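Local atomic coordinates of Lmo2349 protein (Listeria monocytogenes, PDB entry 4GVO), a protein that probably captures L-cystine or a related amino acid outside the cell and hands it to the membrane part of an ABC transporter. Residues G29-G33 with Y34-L38; A130-L133 with K134-E138; T168-T171 with P172-D176; E215-Q218 with S219-D222. All blocks are in the same frame, centred on the assembly; numbering follows the deposited sequence.

Contact 1 (G29-G33 with Y34-L38); sequences GKLTG and YDVEL
T32 and E37 make the main polar contact where strand 31-32 runs into helix 34-44. T32 OG1 donates to E37 OE2 at 2.6 Å, reaching the carboxylate on its anti side and only slightly out of its plane. E37 can double back to meet it because its chain bends at chi2 (-61°), which lays CG against the G33 carbonyl and turns the carboxylate toward the strand. The same OE2 accepts from a water that also donates to L31 O (2.8 Å), and K30 NZ adds a long salt bridge to it at 3.9 Å.

The backbone adds a helical bond, E37 N to G33 O, 2.8 Å and almost straight at 173°. G33 is the N-cap, and its positive phi (108°) with extended psi suits glycine. This strand-to-helix turn follows the three-stranded antiparallel sheet of strands 18-19, 23-25 and 31-32. Just inside the helix, D35 binds Y94 and Q76; Q76 lines the ligand pocket, which makes D35 a second-shell residue there.

Apolar contact is on the side facing strand 49-55. V36 crosses L31 at about a right angle, with V36 CG2 3.9 Å from L31 CG, and F53 touches both side chains. V36 CG1 also lies 3.6 Å from the carbonyl oxygen L31 O.

Contact 2 (A130-L133 with K134-E138); sequences ALVL and KKINE
V132 and I136 lie side by side one turn apart on helix 128-139, pointing the same way, with V132 CG1 4.0 Å from I136 CD1. I136 places CG1 anti to its own carbonyl carbon (chi1 -65°), which folds the branch back along the helix until CD1 sits 3.4 Å from V132 O. On its outer side I136 leans on T113.

L131 and K135 meet at a slant on another side of the helix. K135 is stretched out beyond CG, and its aliphatic part does the touching: CG lies 3.4 Å from L131 O, and CE packs 4.0 Å from L131 CG. The ammonium group travels past the leucine to form a salt bridge with E82.

Backbone bonds hold these pairs one turn apart, K135 N to L131 O at 2.9 Å and the longer I136 N to V132 O at 3.2 Å. The helix is the crossover of a beta-alpha-beta unit with the parallel strands 120-123 and 145-148, onto which L133 packs. N137 ND2 donates to F144 O, at the approach to the second strand.

Chemically, K135 serves two environments: its methylenes add greasy contact to L131, while its charge is probably balanced by E82.

Contact 3 (T168-T171 with P172-D176); sequences TIST and PFAVD
T171 O is gripped by two amides of the first turn of helix 172-180. V175 N donates at 3.1 Å in a nearly straight bond (171°), approaching close to the line of the carbonyl, whereas A174 N, also 3.1 Å from T171 O, is badly angled at 127° and counts as weak. T171 is the N-cap residue, yet its hydroxyl makes no direct capping bond. A water stands in: it donates to T171 OG1 at 2.8 Å and accepts from F173 N at 2.9 Å. T171 OG1 is also hydrogen-bonded to P98 O, so the neighbouring strand 95-104 shares in fixing it.

The methyl of T171 goes the other way. CG2 approaches the F173 ring obliquely, 3.6 Å from CE2, and comes 4.0 Å from A174 CB. F173 holds its ring between its backbone N and carbonyl carbon (chi1 86°), which puts A174 CB over one ring face, offset toward the rim. One residue back, S170 CB packs on V175 CG2 at 3.8 Å.

T171 also touches F97 and F173 touches Q76, both lining the ligand pocket, so this strand-to-helix turn lies close to the binding site. With P172 lacking an N-H, the water at F173 N takes up an amide of the helix start, whose partial positive charge would favour such an acceptor.

Contact 4 (E215-Q218 with S219-D222); sequences EALQ and SIID
S219 and I220 crowd round one oxygen, A216 O. S219 OG, in the conformer given here, donates to it at 2.8 Å and I220 N at 3.0 Å, the hydroxyl coming in from well off the carbonyl direction. With S219 chi1 at 72°, OG sits between its backbone N and carbonyl carbon, which aims it back up the helix; R45 is a second hydrogen-bond partner. I220 tightens this spot further, its CG1 being 3.2 Å from A216 O. L217 and I220 meet more loosely, CD1 to CG2 at 4.5 Å.

This is the end of helix 207-222, an ordinary alpha-helical run of backbone bonds from each residue to the one four behind, such as I221 N to L217 O at 2.9 Å. A216, L217 and I220 face helix 34-44, and I220 and I221 also meet helix 225-234, so the end of the helix is packed among helices of one lobe.

Toward solvent the contact is looser: Q218 is partly exposed and D222 exposed, and one side-chain bond joins them. Q218 bends at chi2 to bring NE2 to D222 OD1, 3.0 Å away. The carboxylate oxygen lies in the amide plane, but the donor meets it on the syn side 35° out of the carboxylate plane, and the two flat groups are turned 42° apart. Q218 NE2 also lies 3.9 Å from I221 CG2, while D222 ends the helix.

Followed from the N terminus, the four contacts come strictly in series: each is a local contact within one continuous run of chain, so none closes a long loop and none nests in or crosses another. Contact 1 turns strand 31-32 into helix 34-44, contact 2 lies within helix 128-139, contact 3 turns strand 168-170 into helix 172-180, and contact 4 ends helix 207-222. In space they form two pairs. L38 packs on L217 and I220, joining contacts 1 and 4; I169 packs on V132 and L133, joining contacts 2 and 3. Contacts 1 and 2 lie on opposite sides of the chain's centre, their centres about 31 Å apart, consistent with the two-lobed fold of solute-binding proteins.

Contact 1 (G29-G33 with Y34-L38)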
loop_
_atom_site.group_PDB
_atom_site.type_symbol
_atom_site.label_atom_id
_atom_site.label_comp_id
_atom_site.label_asym_id
_atom_site.label_seq_id
_atom_site.Cartn_x
_atom_site.Cartn_y
_atom_site.Cartn_z
ATOM N N GLY A 29 -2.917 15.971 -15.002
ATOM C CA GLY A 29 -2.324 16.412 -13.746
ATOM C C GLY A 29 -3.299 16.363 -12.600
ATOM O O GLY A 29 -3.189 17.117 -11.612
ATOM N N LYS A 30 -4.277 15.478 -12.742
ATOM C CA LYS A 30 -5.323 15.322 -11.747
ATOM C C LYS A 30 -4.982 14.097 -10.878
ATOM O O LYS A 30 -4.628 13.036 -11.397
ATOM C CB LYS A 30 -6.664 15.094 -12.417
ATOM C CG LYS A 30 -7.810 14.875 -11.441
ATOM C CD LYS A 30 -9.106 14.428 -12.137
ATOM C CE LYS A 30 -9.262 12.905 -12.114
ATOM N NZ LYS A 30 -10.673 12.422 -12.148
ATOM N N LEU A 31 -5.040 14.302 -9.570
ATOM C CA LEU A 31 -4.754 13.229 -8.630
ATOM C C LEU A 31 -5.936 12.236 -8.633
ATOM O O LEU A 31 -7.092 12.628 -8.500
ATOM C CB LEU A 31 -4.510 13.798 -7.239
ATOM C CG LEU A 31 -4.090 12.858 -6.158
ATOM C CD1 LEU A 31 -2.668 12.331 -6.366
ATOM C CD2 LEU A 31 -4.209 13.501 -4.798
ATOM N N THR A 32 -5.618 10.957 -8.800
ATOM C CA THR A 32 -6.676 9.956 -8.882
ATOM C C THR A 32 -6.128 8.584 -8.467
ATOM O O THR A 32 -5.060 8.510 -7.895
ATOM C CB THR A 32 -7.318 9.978 -10.298
ATOM O OG1 THR A 32 -8.508 9.200 -10.305
ATOM C CG2 THR A 32 -6.330 9.496 -11.409
ATOM N N GLY A 33 -6.886 7.507 -8.722
ATOM C CA GLY A 33 -6.598 6.166 -8.276
ATOM C C GLY A 33 -7.540 5.736 -7.168
ATOM O O GLY A 33 -8.252 6.551 -6.597
ATOM N N TYR A 34 -7.514 4.440 -6.853
ATOM C CA TYR A 34 -8.448 3.842 -5.899
ATOM C C TYR A 34 -8.550 4.615 -4.579
ATOM O O TYR A 34 -9.615 4.937 -4.137
ATOM C CB TYR A 34 -7.957 2.417 -5.613
ATOM C CG TYR A 34 -8.876 1.563 -4.772
ATOM C CD1 TYR A 34 -10.202 1.323 -5.129
ATOM C CD2 TYR A 34 -8.417 0.980 -3.617
ATOM C CE1 TYR A 34 -10.998 0.538 -4.344
ATOM C CE2 TYR A 34 -9.228 0.145 -2.837
ATOM C CZ TYR A 34 -10.517 -0.062 -3.195
ATOM O OH TYR A 34 -11.386 -0.865 -2.455
ATOM N N ASP A 35 -7.427 4.887 -3.922
ATOM C CA ASP A 35 -7.473 5.484 -2.595
ATOM C C ASP A 35 -7.990 6.913 -2.674
ATOM O O ASP A 35 -8.777 7.349 -1.809
ATOM C CB ASP A 35 -6.114 5.443 -1.930
ATOM C CG ASP A 35 -5.748 4.077 -1.371
ATOM O OD1 ASP A 35 -5.910 3.074 -2.107
ATOM O OD2 ASP A 35 -5.206 4.020 -0.214
ATOM N N VAL A 36 -7.533 7.638 -3.682
ATOM C CA VAL A 36 -7.961 9.015 -3.887
ATOM C C VAL A 36 -9.444 9.092 -4.166
ATOM O O VAL A 36 -10.165 9.888 -3.523
ATOM C CB VAL A 36 -7.130 9.660 -4.978
ATOM C CG1 VAL A 36 -7.679 11.057 -5.357
ATOM C CG2 VAL A 36 -5.669 9.692 -4.544
ATOM N N GLU A 37 -9.924 8.257 -5.093
ATOM C CA GLU A 37 -11.332 8.256 -5.426
ATOM C C GLU A 37 -12.201 7.775 -4.266
ATOM O O GLU A 37 -13.308 8.291 -4.055
ATOM C CB GLU A 37 -11.589 7.477 -6.711
ATOM C CG GLU A 37 -10.881 8.121 -7.907
ATOM C CD GLU A 37 -11.291 9.544 -8.255
ATOM O OE1 GLU A 37 -12.419 9.969 -7.909
ATOM O OE2 GLU A 37 -10.501 10.243 -8.933
ATOM N N LEU A 38 -11.702 6.823 -3.470
ATOM C CA LEU A 38 -12.449 6.408 -2.276
ATOM C C LEU A 38 -12.596 7.574 -1.296
ATOM O O LEU A 38 -13.659 7.792 -0.762
ATOM C CB LEU A 38 -11.814 5.189 -1.597
ATOM C CG LEU A 38 -12.545 4.662 -0.372
ATOM C CD1 LEU A 38 -13.978 4.270 -0.690
ATOM C CD2 LEU A 38 -11.741 3.500 0.165
HETATM O O HOH W 1 -9.828 12.644 -8.911
#

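Contact 2 (A130-L133 with K134-E138)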
loop_
_atom_site.group_PDB
_atom_site.type_symbol
_atom_site.label_atom_id
_atom_site.label_comp_id
_atom_site.label_asym_id
_atom_site.label_seq_id
_atom_site.Cartn_x
_atom_site.Cartn_y
_atom_site.Cartn_z
ATOM N N ALA A 130 8.802 -4.064 4.172
ATOM C CA ALA A 130 10.169 -3.949 4.637
ATOM C C ALA A 130 10.329 -4.494 6.067
ATOM O O ALA A 130 11.342 -5.116 6.366
ATOM C CB ALA A 130 10.657 -2.483 4.522
ATOM N N LEU A 131 9.377 -4.207 6.944
ATOM C CA LEU A 131 9.385 -4.689 8.305
ATOM C C LEU A 131 9.263 -6.215 8.364
ATOM O O LEU A 131 9.969 -6.878 9.126
ATOM C CB LEU A 131 8.308 -3.981 9.129
ATOM C CG LEU A 131 8.205 -4.410 10.590
ATOM C CD1 LEU A 131 9.514 -4.057 11.338
ATOM C CD2 LEU A 131 6.981 -3.811 11.253
ATOM N N VAL A 132 8.333 -6.743 7.567
ATOM C CA VAL A 132 8.119 -8.182 7.470
ATOM C C VAL A 132 9.442 -8.831 7.055
ATOM O O VAL A 132 9.874 -9.818 7.670
ATOM C CB VAL A 132 6.984 -8.465 6.446
ATOM C CG1 VAL A 132 6.960 -9.936 6.009
ATOM C CG2 VAL A 132 5.632 -7.996 6.987
ATOM N N LEU A 133 10.129 -8.296 6.048
ATOM C CA LEU A 133 11.418 -8.833 5.656
ATOM C C LEU A 133 12.502 -8.707 6.735
ATOM O O LEU A 133 13.286 -9.605 6.929
ATOM C CB LEU A 133 11.925 -8.146 4.380
ATOM C CG LEU A 133 11.162 -8.422 3.087
ATOM C CD1 LEU A 133 11.620 -7.371 2.045
ATOM C CD2 LEU A 133 11.366 -9.895 2.659
ATOM N N LYS A 134 12.528 -7.569 7.428
ATOM C CA LYS A 134 13.504 -7.351 8.482
ATOM C C LYS A 134 13.360 -8.423 9.556
ATOM O O LYS A 134 14.369 -8.965 10.035
ATOM C CB LYS A 134 13.335 -5.941 9.073
ATOM C CG LYS A 134 14.317 -5.606 10.177
ATOM C CD LYS A 134 14.055 -4.248 10.821
ATOM C CE LYS A 134 14.612 -3.090 9.991
ATOM N NZ LYS A 134 16.096 -3.129 9.782
ATOM N N LYS A 135 12.128 -8.704 9.950
ATOM C CA LYS A 135 11.913 -9.691 11.002
ATOM C C LYS A 135 12.348 -11.073 10.546
ATOM O O LYS A 135 12.925 -11.833 11.324
ATOM C CB LYS A 135 10.471 -9.694 11.420
ATOM C CG LYS A 135 10.054 -8.455 12.187
ATOM C CD LYS A 135 8.589 -8.524 12.426
ATOM C CE LYS A 135 8.110 -7.390 13.301
ATOM N NZ LYS A 135 6.642 -7.346 13.409
ATOM N N ILE A 136 12.069 -11.428 9.294
ATOM C CA ILE A 136 12.507 -12.713 8.767
ATOM C C ILE A 136 14.023 -12.836 8.676
ATOM O O ILE A 136 14.592 -13.856 8.994
ATOM C CB ILE A 136 11.868 -12.990 7.398
ATOM C CG1 ILE A 136 10.326 -13.148 7.573
ATOM C CG2 ILE A 136 12.495 -14.210 6.672
ATOM C CD1 ILE A 136 9.566 -12.949 6.281
ATOM N N ASN A 137 14.690 -11.768 8.242
ATOM C CA ASN A 137 16.121 -11.747 8.220
ATOM C C ASN A 137 16.698 -12.040 9.603
ATOM O O ASN A 137 17.595 -12.872 9.746
ATOM C CB ASN A 137 16.626 -10.410 7.601
ATOM C CG ASN A 137 18.005 -10.500 6.996
ATOM O OD1 ASN A 137 18.566 -11.579 6.845
ATOM N ND2 ASN A 137 18.594 -9.350 6.702
ATOM N N GLU A 138 16.161 -11.363 10.622
ATOM C CA GLU A 138 16.646 -11.559 11.976
ATOM C C GLU A 138 16.415 -13.010 12.411
ATOM O O GLU A 138 17.315 -13.658 12.983
ATOM C CB GLU A 138 15.932 -10.554 12.890
ATOM C CG GLU A 138 16.451 -10.640 14.305
ATOM C CD GLU A 138 15.736 -9.710 15.248
ATOM O OE1 GLU A 138 14.509 -9.536 15.115
ATOM O OE2 GLU A 138 16.427 -9.170 16.120
#

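Contact 3 (T168-T171 with P172-D176)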
loop_
_atom_site.group_PDB
_atom_site.type_symbol
_atom_site.label_atom_id
_atom_site.label_comp_id
_atom_site.label_asym_id
_atom_site.label_seq_id
_atom_site.Cartn_x
_atom_site.Cartn_y
_atom_site.Cartn_z
ATOM N N THR A 168 11.939 -8.941 -4.378
ATOM C CA THR A 168 11.292 -7.886 -3.606
ATOM C C THR A 168 10.144 -8.550 -2.821
ATOM O O THR A 168 10.048 -9.785 -2.765
ATOM C CB THR A 168 10.801 -6.743 -4.530
ATOM O OG1 THR A 168 10.317 -5.655 -3.727
ATOM C CG2 THR A 168 9.728 -7.177 -5.498
ATOM N N ILE A 169 9.277 -7.722 -2.231
ATOM C CA ILE A 169 8.068 -8.189 -1.559
ATOM C C ILE A 169 6.916 -7.340 -2.065
ATOM O O ILE A 169 7.039 -6.119 -2.170
ATOM C CB ILE A 169 8.227 -8.190 -0.034
ATOM C CG1 ILE A 169 7.055 -8.932 0.638
ATOM C CG2 ILE A 169 8.499 -6.803 0.578
ATOM C CD1 ILE A 169 7.292 -9.174 2.107
ATOM N N SER A 170 5.842 -7.997 -2.496
ATOM C CA SER A 170 4.728 -7.291 -3.113
ATOM C C SER A 170 3.428 -8.059 -2.984
ATOM O O SER A 170 3.389 -9.077 -2.273
ATOM C CB SER A 170 4.995 -6.916 -4.597
ATOM O OG SER A 170 4.088 -5.840 -4.995
ATOM N N THR A 171 2.350 -7.553 -3.595
ATOM C CA THR A 171 1.036 -8.174 -3.499
ATOM C C THR A 171 0.542 -8.441 -4.921
ATOM O O THR A 171 0.809 -7.634 -5.812
ATOM C CB THR A 171 0.072 -7.321 -2.661
ATOM O OG1 THR A 171 -1.058 -8.098 -2.284
ATOM C CG2 THR A 171 -0.342 -6.035 -3.343
ATOM N N PRO A 172 -0.203 -9.531 -5.130
ATOM C CA PRO A 172 -0.661 -9.858 -6.475
ATOM C C PRO A 172 -1.346 -8.741 -7.261
ATOM O O PRO A 172 -1.051 -8.593 -8.462
ATOM C CB PRO A 172 -1.544 -11.035 -6.264
ATOM C CG PRO A 172 -0.849 -11.760 -5.164
ATOM C CD PRO A 172 -0.410 -10.670 -4.220
ATOM N N PHE A 173 -2.253 -7.931 -6.673
ATOM C CA PHE A 173 -2.943 -6.942 -7.503
ATOM C C PHE A 173 -1.953 -5.974 -8.110
ATOM O O PHE A 173 -2.143 -5.493 -9.222
ATOM C CB PHE A 173 -4.100 -6.205 -6.769
ATOM C CG PHE A 173 -3.701 -5.000 -5.968
ATOM C CD1 PHE A 173 -3.469 -3.777 -6.580
ATOM C CD2 PHE A 173 -3.639 -5.048 -4.572
ATOM C CE1 PHE A 173 -3.166 -2.648 -5.826
ATOM C CE2 PHE A 173 -3.284 -3.935 -3.816
ATOM C CZ PHE A 173 -3.045 -2.734 -4.431
ATOM N N ALA A 174 -0.928 -5.630 -7.347
ATOM C CA ALA A 174 0.041 -4.656 -7.776
ATOM C C ALA A 174 0.977 -5.236 -8.841
ATOM O O ALA A 174 1.294 -4.572 -9.837
ATOM C CB ALA A 174 0.813 -4.048 -6.594
ATOM N N VAL A 175 1.437 -6.463 -8.632
ATOM C CA VAL A 175 2.276 -7.190 -9.562
ATOM C C VAL A 175 1.533 -7.359 -10.901
ATOM O O VAL A 175 2.091 -7.089 -11.965
ATOM C CB VAL A 175 2.679 -8.547 -8.981
ATOM C CG1 VAL A 175 3.338 -9.430 -10.072
ATOM C CG2 VAL A 175 3.601 -8.382 -7.765
ATOM N N ASP A 176 0.287 -7.750 -10.830
ATOM C CA ASP A 176 -0.453 -8.002 -12.029
ATOM C C ASP A 176 -0.634 -6.732 -12.870
ATOM O O ASP A 176 -0.488 -6.748 -14.110
ATOM C CB ASP A 176 -1.810 -8.649 -11.736
ATOM C CG ASP A 176 -1.700 -10.146 -11.282
ATOM O OD1 ASP A 176 -0.569 -10.683 -11.222
ATOM O OD2 ASP A 176 -2.789 -10.769 -11.012
HETATM O O HOH W 2 -3.166 -8.684 -4.046
#

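Contact 4 (E215-Q218 with S219-D222)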
loop_
_atom_site.group_PDB
_atom_site.type_symbol
_atom_site.label_atom_id
_atom_site.label_comp_id
_atom_site.label_asym_id
_atom_site.label_seq_id
_atom_site.Cartn_x
_atom_site.Cartn_y
_atom_site.Cartn_z
ATOM N N GLU A 215 -18.556 5.207 9.031
ATOM C CA GLU A 215 -19.957 5.317 8.618
ATOM C C GLU A 215 -20.054 5.502 7.104
ATOM O O GLU A 215 -20.804 4.819 6.410
ATOM C CB GLU A 215 -20.634 6.469 9.373
ATOM C CG GLU A 215 -20.870 6.171 10.828
ATOM C CD GLU A 215 -21.217 7.385 11.697
ATOM O OE1 GLU A 215 -21.227 8.541 11.210
ATOM O OE2 GLU A 215 -21.468 7.192 12.907
ATOM N N ALA A 216 -19.238 6.402 6.589
ATOM C CA ALA A 216 -19.247 6.644 5.162
ATOM C C ALA A 216 -18.798 5.402 4.368
ATOM O O ALA A 216 -19.418 5.015 3.368
ATOM C CB ALA A 216 -18.364 7.842 4.831
ATOM N N LEU A 217 -17.688 4.794 4.794
ATOM C CA LEU A 217 -17.173 3.638 4.100
ATOM C C LEU A 217 -18.204 2.495 4.167
ATOM O O LEU A 217 -18.370 1.781 3.185
ATOM C CB LEU A 217 -15.833 3.192 4.711
ATOM C CG LEU A 217 -15.029 2.121 3.942
ATOM C CD1 LEU A 217 -14.984 2.267 2.436
ATOM C CD2 LEU A 217 -13.613 2.051 4.550
ATOM N N GLN A 218 -18.867 2.286 5.304
ATOM C CA GLN A 218 -19.855 1.219 5.367
ATOM C C GLN A 218 -20.984 1.465 4.371
ATOM O O GLN A 218 -21.469 0.545 3.752
ATOM C CB GLN A 218 -20.435 1.106 6.778
ATOM C CG GLN A 218 -21.276 -0.147 6.952
ATOM C CD GLN A 218 -20.412 -1.397 6.781
ATOM O OE1 GLN A 218 -19.422 -1.570 7.494
ATOM N NE2 GLN A 218 -20.770 -2.258 5.843
ATOM N N SER A 219 -21.412 2.718 4.220
ATOM C CA SER A 219 -22.463 3.003 3.228
ATOM C C SER A 219 -21.988 2.781 1.793
ATOM O O SER A 219 -22.761 2.370 0.934
ATOM C CB SER A 219 -23.037 4.412 3.409
ATOM O OG SER A 219 -22.149 5.423 3.021
ATOM N N ILE A 220 -20.713 3.029 1.529
ATOM C CA ILE A 220 -20.085 2.749 0.247
ATOM C C ILE A 220 -20.021 1.251 -0.041
ATOM O O ILE A 220 -20.205 0.819 -1.178
ATOM C CB ILE A 220 -18.708 3.437 0.214
ATOM C CG1 ILE A 220 -18.898 4.967 0.167
ATOM C CG2 ILE A 220 -17.818 2.972 -0.941
ATOM C CD1 ILE A 220 -17.654 5.760 0.559
ATOM N N ILE A 221 -19.721 0.470 0.980
ATOM C CA ILE A 221 -19.835 -0.980 0.855
ATOM C C ILE A 221 -21.283 -1.382 0.567
ATOM O O ILE A 221 -21.558 -2.161 -0.372
ATOM C CB ILE A 221 -19.282 -1.661 2.123
ATOM C CG1 ILE A 221 -17.752 -1.553 2.124
ATOM C CG2 ILE A 221 -19.791 -3.120 2.198
ATOM C CD1 ILE A 221 -17.134 -1.868 3.482
ATOM N N ASP A 222 -22.189 -0.855 1.350
ATOM C CA ASP A 222 -23.563 -1.377 1.404
ATOM C C ASP A 222 -24.338 -1.122 0.103
ATOM O O ASP A 222 -25.210 -1.921 -0.276
ATOM C CB ASP A 222 -24.345 -0.805 2.578
ATOM C CG ASP A 222 -23.883 -1.339 3.936
ATOM O OD1 ASP A 222 -23.062 -2.254 3.978
ATOM O OD2 ASP A 222 -24.322 -0.829 4.979
#